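AlyGC (Glaciecola chathamensis, PDB 5GKD) is an alginate lyase of polysaccharide lyase family 6 that cleaves alginate, probably by beta-elimination, with a calcium ion bound in the structure. Local coordinates at residues N203-R208 and V229-R234; Q498-I503 and N522-A527. All blocks are in the same frame, centred on the assembly; numbering follows the deposited sequence.

Contact 1 (N203-R208 and V229-R234); sequences NNYFDR and VFFESR
Strands 205-207 and 229-231 run parallel, their axes 4.8 Å apart at closest approach, and pair Tyr205 with Val229, Phe206 with Phe230 and Asp207 with Phe231. The backbone bonds alternate as parallel pairing requires. Val229 N donates to Asn204 O, Phe206 N to Val229 O at 2.8 Å and nearly straight (175°), Phe231 N to Phe206 O, and Arg208 N to Phe231 O beyond the last bridge. Ser233 OG is hydrogen-bonded with Cys209 N, and its 3.3 Å approach to Phe206 O is at best weak.

The pairing of Phe206 with Phe230 carries into their side chains, which lie side by side, the rings near parallel but slid apart, centroids 4.7 Å apart and planes at 11°. Overlap is slight: Phe230 CE2 sits over one face of the Phe206 ring, toward its rim, 3.5 Å from Phe206 CD1. On the face with Tyr205, Val229, Asp207 and Phe231, Tyr205 swings its CG anti to the backbone N (chi1 -161°), which carries the ring across to the neighbouring strand; CE2 packs on Val229 CG1 at 3.6 Å and OH goes on to Phe231 CB at 3.4 Å. Asp207 lies alongside Phe231, its OD1 near CD1 of that ring.

Charged groups gather where the strands end. Arg208 NH1 meets both carboxylate oxygens of Asp207, the closer being OD2 at 2.9 Å, and Arg208 NH2 forms a further salt bridge with Glu431; Asp207 OD2 also bonds Tyr170 OH.

The two strands belong to consecutive coils of the parallel beta-helix expected of this chondroitinase B-like family. Strand 165-167 and residues 170-171 flank 200-207, strand 246-253 flanks 224-231, the Phe230 ring stacks with that of Phe252, and Ile215 and Ile216 of strand 214-219 pack against Phe206.

Contact 2 (Q498-I503 and N522-A527); sequences QRSTLI and NAPDAA
Gln498 meets Asn522 through its backbone: its CA points a C-H at Asn522 O, 3.6 Å away and fairly straight (160° at the hydrogen). A water bridges the same two residues, donating to Gln498 O at 2.8 Å and to Asn522 O at 2.9 Å. Gln498 O also lies against the proline ring, 3.4 Å from Pro524 CG. At Arg499 the backbone does the touching, its carbonyl carbon 3.3 Å from Pro524 CD, while its CB points away and NH1 is hydrogen-bonded to Ser474 O. Ser500 follows with its N beside the same ring and its OG 4.1 Å from Pro524 CG; that hydroxyl is hydrogen-bonded to Asn529 OD1. Pro524 thus lays its CG-CD side along the backbone of 498-500, and an alanine here would probably open a gap beside Arg499 and Ser500. Each segment lies in a loop between two strands of one coil, and the contact sets the loops of successive coils side by side; Ala527 also packs on Leu599 of the second subunit. With no direct hydrogen bond across them, the two loops are joined by van der Waals contact, one C-H...O approach and a shared water, consistent with a surface junction less directional than paired strands.

Overall arrangement
From the N terminus the chain first winds through the coils that carry strands 200-207 and 224-231, and contact 1 closes a loop of 20 residues between neighbouring coils of this stack. The calcium ion, held by Asn180, Glu183, Glu212 and Glu214, lies about 13 Å from the side chain of Phe206. Much later, in a second stack of parallel strands, contact 2 closes another span, of 18 residues, between the loops that lead into strands 503-505 and 530-534. The contacts follow in series, neither nested nor crossed. Their centres lie 46 Å apart and their nearest atoms about 24 Å: contact 1 ties strands in a buried region, contact 2 peripheral loops.

Contact 1 (N203-R208 and V229-R234)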
ATOM      1  N   ASN A 203      17.601 -14.465 -34.899  1.00 20.66           N
ATOM      2  CA  ASN A 203      16.719 -13.685 -35.770  1.00 21.06           C
ATOM      3  C   ASN A 203      15.512 -13.113 -35.035  1.00 21.12           C
ATOM      4  O   ASN A 203      14.436 -12.967 -35.614  1.00 23.12           O
ATOM      5  CB  ASN A 203      16.269 -14.511 -36.977  1.00 20.65           C
ATOM      6  CG  ASN A 203      17.379 -14.670 -38.004  1.00 26.53           C
ATOM      7  OD1 ASN A 203      17.838 -15.773 -38.278  1.00 31.66           O
ATOM      8  ND2 ASN A 203      17.843 -13.554 -38.542  1.00 26.26           N
ATOM      9  N   ASN A 204      15.676 -12.756 -33.771  1.00 18.89           N
ATOM     10  CA  ASN A 204      14.652 -12.018 -33.054  1.00 18.33           C
ATOM     11  C   ASN A 204      14.950 -10.525 -33.107  1.00 18.32           C
ATOM     12  O   ASN A 204      16.088 -10.100 -33.297  1.00 19.15           O
ATOM     13  CB  ASN A 204      14.557 -12.474 -31.600  1.00 16.44           C
ATOM     14  CG  ASN A 204      14.394 -13.954 -31.483  1.00 18.12           C
ATOM     15  OD1 ASN A 204      13.285 -14.477 -31.628  1.00 19.59           O
ATOM     16  ND2 ASN A 204      15.494 -14.650 -31.237  1.00 15.25           N
ATOM     17  N   TYR A 205      13.904  -9.738 -32.925  1.00 18.40           N
ATOM     18  CA  TYR A 205      13.985  -8.286 -32.921  1.00 17.73           C
ATOM     19  C   TYR A 205      13.577  -7.814 -31.535  1.00 18.39           C
ATOM     20  O   TYR A 205      12.445  -8.068 -31.096  1.00 17.40           O
ATOM     21  CB  TYR A 205      13.080  -7.702 -34.004  1.00 17.12           C
ATOM     22  CG  TYR A 205      13.410  -6.291 -34.379  1.00 19.52           C
ATOM     23  CD1 TYR A 205      12.929  -5.239 -33.636  1.00 17.70           C
ATOM     24  CD2 TYR A 205      14.227  -6.007 -35.476  1.00 21.37           C
ATOM     25  CE1 TYR A 205      13.218  -3.955 -33.960  1.00 20.78           C
ATOM     26  CE2 TYR A 205      14.522  -4.715 -35.818  1.00 16.92           C
ATOM     27  CZ  TYR A 205      14.018  -3.690 -35.048  1.00 21.82           C
ATOM     28  OH  TYR A 205      14.301  -2.379 -35.328  1.00 23.65           O
ATOM     29  N   PHE A 206      14.505  -7.175 -30.838  1.00 15.70           N
ATOM     30  CA  PHE A 206      14.268  -6.597 -29.524  1.00 16.13           C
ATOM     31  C   PHE A 206      14.124  -5.081 -29.688  1.00 17.86           C
ATOM     32  O   PHE A 206      15.109  -4.370 -29.930  1.00 20.38           O
ATOM     33  CB  PHE A 206      15.402  -6.934 -28.565  1.00 15.34           C
ATOM     34  CG  PHE A 206      15.580  -8.404 -28.303  1.00 16.14           C
ATOM     35  CD1 PHE A 206      16.250  -9.203 -29.202  1.00 16.09           C
ATOM     36  CD2 PHE A 206      15.091  -8.980 -27.138  1.00 14.63           C
ATOM     37  CE1 PHE A 206      16.435 -10.569 -28.956  1.00 17.55           C
ATOM     38  CE2 PHE A 206      15.282 -10.344 -26.892  1.00 15.60           C
ATOM     39  CZ  PHE A 206      15.946 -11.132 -27.801  1.00 15.48           C
ATOM     40  N   ASP A 207      12.905  -4.603 -29.558  1.00 17.78           N
ATOM     41  CA  ASP A 207      12.512  -3.222 -29.849  1.00 19.00           C
ATOM     42  C   ASP A 207      12.222  -2.530 -28.517  1.00 20.84           C
ATOM     43  O   ASP A 207      11.185  -2.783 -27.900  1.00 17.94           O
ATOM     44  CB  ASP A 207      11.292  -3.224 -30.768  1.00 17.87           C
ATOM     45  CG  ASP A 207      10.813  -1.820 -31.150  1.00 21.92           C
ATOM     46  OD1 ASP A 207      11.620  -0.861 -31.169  1.00 20.67           O
ATOM     47  OD2 ASP A 207       9.621  -1.692 -31.468  1.00 22.07           O
ATOM     48  N   ARG A 208      13.148  -1.669 -28.081  1.00 19.39           N
ATOM     49  CA  ARG A 208      13.022  -0.898 -26.849  1.00 17.79           C
ATOM     50  C   ARG A 208      12.714  -1.780 -25.640  1.00 20.22           C
ATOM     51  O   ARG A 208      11.834  -1.484 -24.829  1.00 17.12           O
ATOM     52  CB  ARG A 208      11.969   0.187 -26.991  1.00 18.91           C
ATOM     53  CG  ARG A 208      12.335   1.277 -27.969  1.00 21.47           C
ATOM     54  CD  ARG A 208      11.473   1.142 -29.169  1.00 24.02           C
ATOM     55  NE  ARG A 208      10.511   2.193 -29.284  1.00 26.81           N
ATOM     56  CZ  ARG A 208       9.412   2.122 -30.021  1.00 27.33           C
ATOM     57  NH1 ARG A 208       9.109   1.022 -30.703  1.00 25.27           N
ATOM     58  NH2 ARG A 208       8.611   3.168 -30.058  1.00 30.08           N
ATOM     59  N   VAL A 229      18.607  -8.517 -33.494  1.00 15.79           N
ATOM     60  CA  VAL A 229      18.700  -7.068 -33.600  1.00 17.12           C
ATOM     61  C   VAL A 229      18.156  -6.448 -32.322  1.00 19.84           C
ATOM     62  O   VAL A 229      17.082  -6.831 -31.847  1.00 18.23           O
ATOM     63  CB  VAL A 229      17.960  -6.536 -34.839  1.00 18.05           C
ATOM     64  CG1 VAL A 229      17.920  -5.018 -34.811  1.00 17.98           C
ATOM     65  CG2 VAL A 229      18.650  -7.021 -36.092  1.00 18.15           C
ATOM     66  N   PHE A 230      18.912  -5.512 -31.755  1.00 17.22           N
ATOM     67  CA  PHE A 230      18.528  -4.798 -30.548  1.00 17.13           C
ATOM     68  C   PHE A 230      18.387  -3.317 -30.886  1.00 17.87           C
ATOM     69  O   PHE A 230      19.387  -2.620 -31.064  1.00 19.73           O
ATOM     70  CB  PHE A 230      19.567  -5.014 -29.456  1.00 17.53           C
ATOM     71  CG  PHE A 230      19.792  -6.452 -29.117  1.00 15.75           C
ATOM     72  CD1 PHE A 230      20.664  -7.226 -29.861  1.00 16.57           C
ATOM     73  CD2 PHE A 230      19.144  -7.029 -28.030  1.00 14.51           C
ATOM     74  CE1 PHE A 230      20.883  -8.556 -29.533  1.00 14.56           C
ATOM     75  CE2 PHE A 230      19.345  -8.338 -27.713  1.00 17.13           C
ATOM     76  CZ  PHE A 230      20.221  -9.107 -28.464  1.00 16.15           C
ATOM     77  N   PHE A 231      17.161  -2.821 -30.935  1.00 19.88           N
ATOM     78  CA  PHE A 231      16.894  -1.462 -31.392  1.00 20.25           C
ATOM     79  C   PHE A 231      16.531  -0.603 -30.195  1.00 19.83           C
ATOM     80  O   PHE A 231      15.487  -0.811 -29.574  1.00 18.16           O
ATOM     81  CB  PHE A 231      15.773  -1.439 -32.424  1.00 21.68           C
ATOM     82  CG  PHE A 231      15.444  -0.052 -32.939  1.00 22.18           C
ATOM     83  CD1 PHE A 231      14.499   0.735 -32.307  1.00 20.61           C
ATOM     84  CD2 PHE A 231      16.084   0.450 -34.063  1.00 22.80           C
ATOM     85  CE1 PHE A 231      14.197   1.991 -32.786  1.00 21.74           C
ATOM     86  CE2 PHE A 231      15.776   1.691 -34.558  1.00 22.01           C
ATOM     87  CZ  PHE A 231      14.837   2.469 -33.917  1.00 24.52           C
ATOM     88  N   GLU A 232      17.402   0.353 -29.885  1.00 19.78           N
ATOM     89  CA  GLU A 232      17.167   1.358 -28.854  1.00 21.37           C
ATOM     90  C   GLU A 232      16.783   0.723 -27.523  1.00 20.34           C
ATOM     91  O   GLU A 232      15.954   1.242 -26.785  1.00 20.47           O
ATOM     92  CB  GLU A 232      16.111   2.369 -29.307  1.00 19.66           C
ATOM     93  CG  GLU A 232      16.575   3.228 -30.471  1.00 22.56           C
ATOM     94  CD  GLU A 232      15.569   4.313 -30.888  1.00 26.95           C
ATOM     95  OE1 GLU A 232      14.492   4.449 -30.258  1.00 26.58           O
ATOM     96  OE2 GLU A 232      15.865   5.030 -31.861  1.00 27.98           O
ATOM     97  N   SER A 233      17.409  -0.399 -27.202  1.00 19.33           N
ATOM     98  CA  SER A 233      17.070  -1.132 -25.997  1.00 20.79           C
ATOM     99  C   SER A 233      18.011  -0.726 -24.877  1.00 22.56           C
ATOM    100  O   SER A 233      19.241  -0.793 -25.019  1.00 16.06           O
ATOM    101  CB  SER A 233      17.116  -2.645 -26.221  1.00 20.47           C
ATOM    102  OG  SER A 233      16.040  -3.076 -27.035  1.00 17.78           O
ATOM    103  N   ARG A 234      17.401  -0.342 -23.758  1.00 17.86           N
ATOM    104  CA  ARG A 234      18.058   0.243 -22.598  1.00 19.11           C
ATOM    105  C   ARG A 234      18.639  -0.848 -21.701  1.00 20.59           C
ATOM    106  O   ARG A 234      18.246  -1.030 -20.551  1.00 23.06           O
ATOM    107  CB  ARG A 234      17.033   1.086 -21.854  1.00 19.99           C
ATOM    108  CG  ARG A 234      17.533   2.256 -21.094  1.00 22.36           C
ATOM    109  CD  ARG A 234      16.330   2.982 -20.519  1.00 20.09           C
ATOM    110  NE  ARG A 234      16.678   4.086 -19.635  1.00 23.56           N
ATOM    111  CZ  ARG A 234      16.903   3.963 -18.336  1.00 22.26           C
ATOM    112  NH1 ARG A 234      16.859   2.771 -17.749  1.00 24.41           N
ATOM    113  NH2 ARG A 234      17.179   5.029 -17.621  1.00 25.03           N
TER

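Contact 2 (Q498-I503 and N522-A527)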
ATOM      1  N   GLN A 498     -10.203  21.945  -2.198  1.00 26.49           N
ATOM      2  CA  GLN A 498     -10.967  21.874  -0.969  1.00 27.49           C
ATOM      3  C   GLN A 498     -10.943  20.487  -0.349  1.00 31.33           C
ATOM      4  O   GLN A 498     -11.540  20.299   0.718  1.00 34.65           O
ATOM      5  CB  GLN A 498     -12.418  22.309  -1.212  1.00 25.93           C
ATOM      6  CG  GLN A 498     -12.554  23.751  -1.686  1.00 30.27           C
ATOM      7  CD  GLN A 498     -13.973  24.099  -2.102  1.00 32.69           C
ATOM      8  OE1 GLN A 498     -14.372  23.858  -3.235  1.00 31.50           O
ATOM      9  NE2 GLN A 498     -14.741  24.668  -1.181  1.00 34.90           N
ATOM     10  N   ARG A 499     -10.287  19.515  -0.986  1.00 27.87           N
ATOM     11  CA  ARG A 499     -10.149  18.157  -0.467  1.00 31.05           C
ATOM     12  C   ARG A 499      -8.699  17.885  -0.069  1.00 28.05           C
ATOM     13  O   ARG A 499      -7.787  18.661  -0.364  1.00 30.91           O
ATOM     14  CB  ARG A 499     -10.613  17.116  -1.500  1.00 31.74           C
ATOM     15  CG  ARG A 499     -12.052  17.283  -1.998  1.00 29.24           C
ATOM     16  CD  ARG A 499     -13.091  16.605  -1.091  1.00 33.82           C
ATOM     17  NE  ARG A 499     -13.339  17.341   0.145  1.00 36.75           N
ATOM     18  CZ  ARG A 499     -14.168  18.386   0.247  1.00 46.02           C
ATOM     19  NH1 ARG A 499     -14.833  18.819  -0.821  1.00 45.01           N
ATOM     20  NH2 ARG A 499     -14.329  19.007   1.415  1.00 42.96           N
ATOM     21  N   SER A 500      -8.498  16.753   0.610  1.00 29.70           N
ATOM     22  CA  SER A 500      -7.164  16.355   1.053  1.00 29.13           C
ATOM     23  C   SER A 500      -6.208  16.160  -0.115  1.00 26.50           C
ATOM     24  O   SER A 500      -4.994  16.319   0.040  1.00 27.61           O
ATOM     25  CB  SER A 500      -7.249  15.069   1.865  1.00 32.03           C
ATOM     26  OG  SER A 500      -7.633  15.362   3.187  1.00 40.75           O
ATOM     27  N   THR A 501      -6.728  15.810  -1.274  1.00 23.94           N
ATOM     28  CA  THR A 501      -5.933  15.679  -2.479  1.00 26.86           C
ATOM     29  C   THR A 501      -6.551  16.545  -3.556  1.00 27.73           C
ATOM     30  O   THR A 501      -7.776  16.622  -3.670  1.00 30.32           O
ATOM     31  CB  THR A 501      -5.866  14.219  -2.962  1.00 27.35           C
ATOM     32  OG1 THR A 501      -5.184  13.427  -1.986  1.00 26.03           O
ATOM     33  CG2 THR A 501      -5.131  14.128  -4.289  1.00 21.76           C
ATOM     34  N   LEU A 502      -5.693  17.222  -4.315  1.00 25.60           N
ATOM     35  CA  LEU A 502      -6.126  17.913  -5.517  1.00 27.95           C
ATOM     36  C   LEU A 502      -6.145  16.974  -6.719  1.00 26.03           C
ATOM     37  O   LEU A 502      -7.166  16.836  -7.392  1.00 28.55           O
ATOM     38  CB  LEU A 502      -5.204  19.099  -5.792  1.00 25.36           C
ATOM     39  CG  LEU A 502      -5.577  19.876  -7.044  1.00 26.73           C
ATOM     40  CD1 LEU A 502      -6.981  20.423  -6.891  1.00 24.64           C
ATOM     41  CD2 LEU A 502      -4.569  20.974  -7.310  1.00 22.08           C
ATOM     42  N   ILE A 503      -5.018  16.320  -6.998  1.00 28.76           N
ATOM     43  CA  ILE A 503      -4.862  15.477  -8.180  1.00 26.46           C
ATOM     44  C   ILE A 503      -4.304  14.119  -7.775  1.00 24.64           C
ATOM     45  O   ILE A 503      -3.275  14.038  -7.091  1.00 24.64           O
ATOM     46  CB  ILE A 503      -3.947  16.123  -9.236  1.00 24.19           C
ATOM     47  CG1 ILE A 503      -4.557  17.421  -9.744  1.00 25.68           C
ATOM     48  CG2 ILE A 503      -3.722  15.161 -10.393  1.00 27.03           C
ATOM     49  CD1 ILE A 503      -3.649  18.182 -10.671  1.00 27.45           C
ATOM     50  N   ASN A 522      -7.771  26.580   1.270  1.00 26.36           N
ATOM     51  CA  ASN A 522      -9.058  26.022   1.643  1.00 25.82           C
ATOM     52  C   ASN A 522      -9.074  24.507   1.734  1.00 29.18           C
ATOM     53  O   ASN A 522     -10.156  23.923   1.837  1.00 33.60           O
ATOM     54  CB  ASN A 522     -10.102  26.492   0.652  1.00 28.97           C
ATOM     55  CG  ASN A 522     -10.123  27.984   0.550  1.00 27.95           C
ATOM     56  OD1 ASN A 522      -9.488  28.573  -0.321  1.00 31.30           O
ATOM     57  ND2 ASN A 522     -10.807  28.613   1.483  1.00 26.53           N
ATOM     58  N   ALA A 523      -7.919  23.855   1.689  1.00 26.09           N
ATOM     59  CA  ALA A 523      -7.869  22.412   1.908  1.00 28.13           C
ATOM     60  C   ALA A 523      -8.390  22.070   3.306  1.00 28.92           C
ATOM     61  O   ALA A 523      -8.366  22.907   4.199  1.00 29.36           O
ATOM     62  CB  ALA A 523      -6.438  21.912   1.742  1.00 24.87           C
ATOM     63  N   PRO A 524      -8.848  20.840   3.531  1.00 28.25           N
ATOM     64  CA  PRO A 524      -9.377  20.499   4.850  1.00 27.41           C
ATOM     65  C   PRO A 524      -8.327  20.675   5.935  1.00 28.02           C
ATOM     66  O   PRO A 524      -7.126  20.486   5.710  1.00 26.59           O
ATOM     67  CB  PRO A 524      -9.787  19.026   4.702  1.00 33.18           C
ATOM     68  CG  PRO A 524      -9.875  18.795   3.230  1.00 32.35           C
ATOM     69  CD  PRO A 524      -8.804  19.656   2.660  1.00 26.99           C
ATOM     70  N   ASP A 525      -8.802  21.051   7.124  1.00 27.64           N
ATOM     71  CA  ASP A 525      -7.947  21.327   8.281  1.00 27.38           C
ATOM     72  C   ASP A 525      -7.577  19.996   8.929  1.00 29.73           C
ATOM     73  O   ASP A 525      -8.082  19.603   9.984  1.00 30.05           O
ATOM     74  CB  ASP A 525      -8.650  22.269   9.258  1.00 30.26           C
ATOM     75  CG  ASP A 525      -7.714  22.826  10.336  1.00 32.36           C
ATOM     76  OD1 ASP A 525      -6.641  22.247  10.589  1.00 35.50           O
ATOM     77  OD2 ASP A 525      -8.064  23.849  10.953  1.00 41.57           O
ATOM     78  N   ALA A 526      -6.672  19.290   8.262  1.00 26.63           N
ATOM     79  CA  ALA A 526      -6.268  17.973   8.706  1.00 25.74           C
ATOM     80  C   ALA A 526      -4.798  17.778   8.386  1.00 24.20           C
ATOM     81  O   ALA A 526      -4.284  18.312   7.402  1.00 27.50           O
ATOM     82  CB  ALA A 526      -7.117  16.880   8.050  1.00 25.95           C
ATOM     83  N   ALA A 527      -4.121  17.037   9.245  1.00 24.18           N
ATOM     84  CA  ALA A 527      -2.736  16.703   8.981  1.00 25.20           C
ATOM     85  C   ALA A 527      -2.652  15.674   7.855  1.00 26.26           C
ATOM     86  O   ALA A 527      -3.553  14.861   7.658  1.00 24.56           O
ATOM     87  CB  ALA A 527      -2.078  16.160  10.243  1.00 24.22           C
TER
HETATM   88  O   HOH W   1     -12.099  22.086   2.861  1.00 38.10           O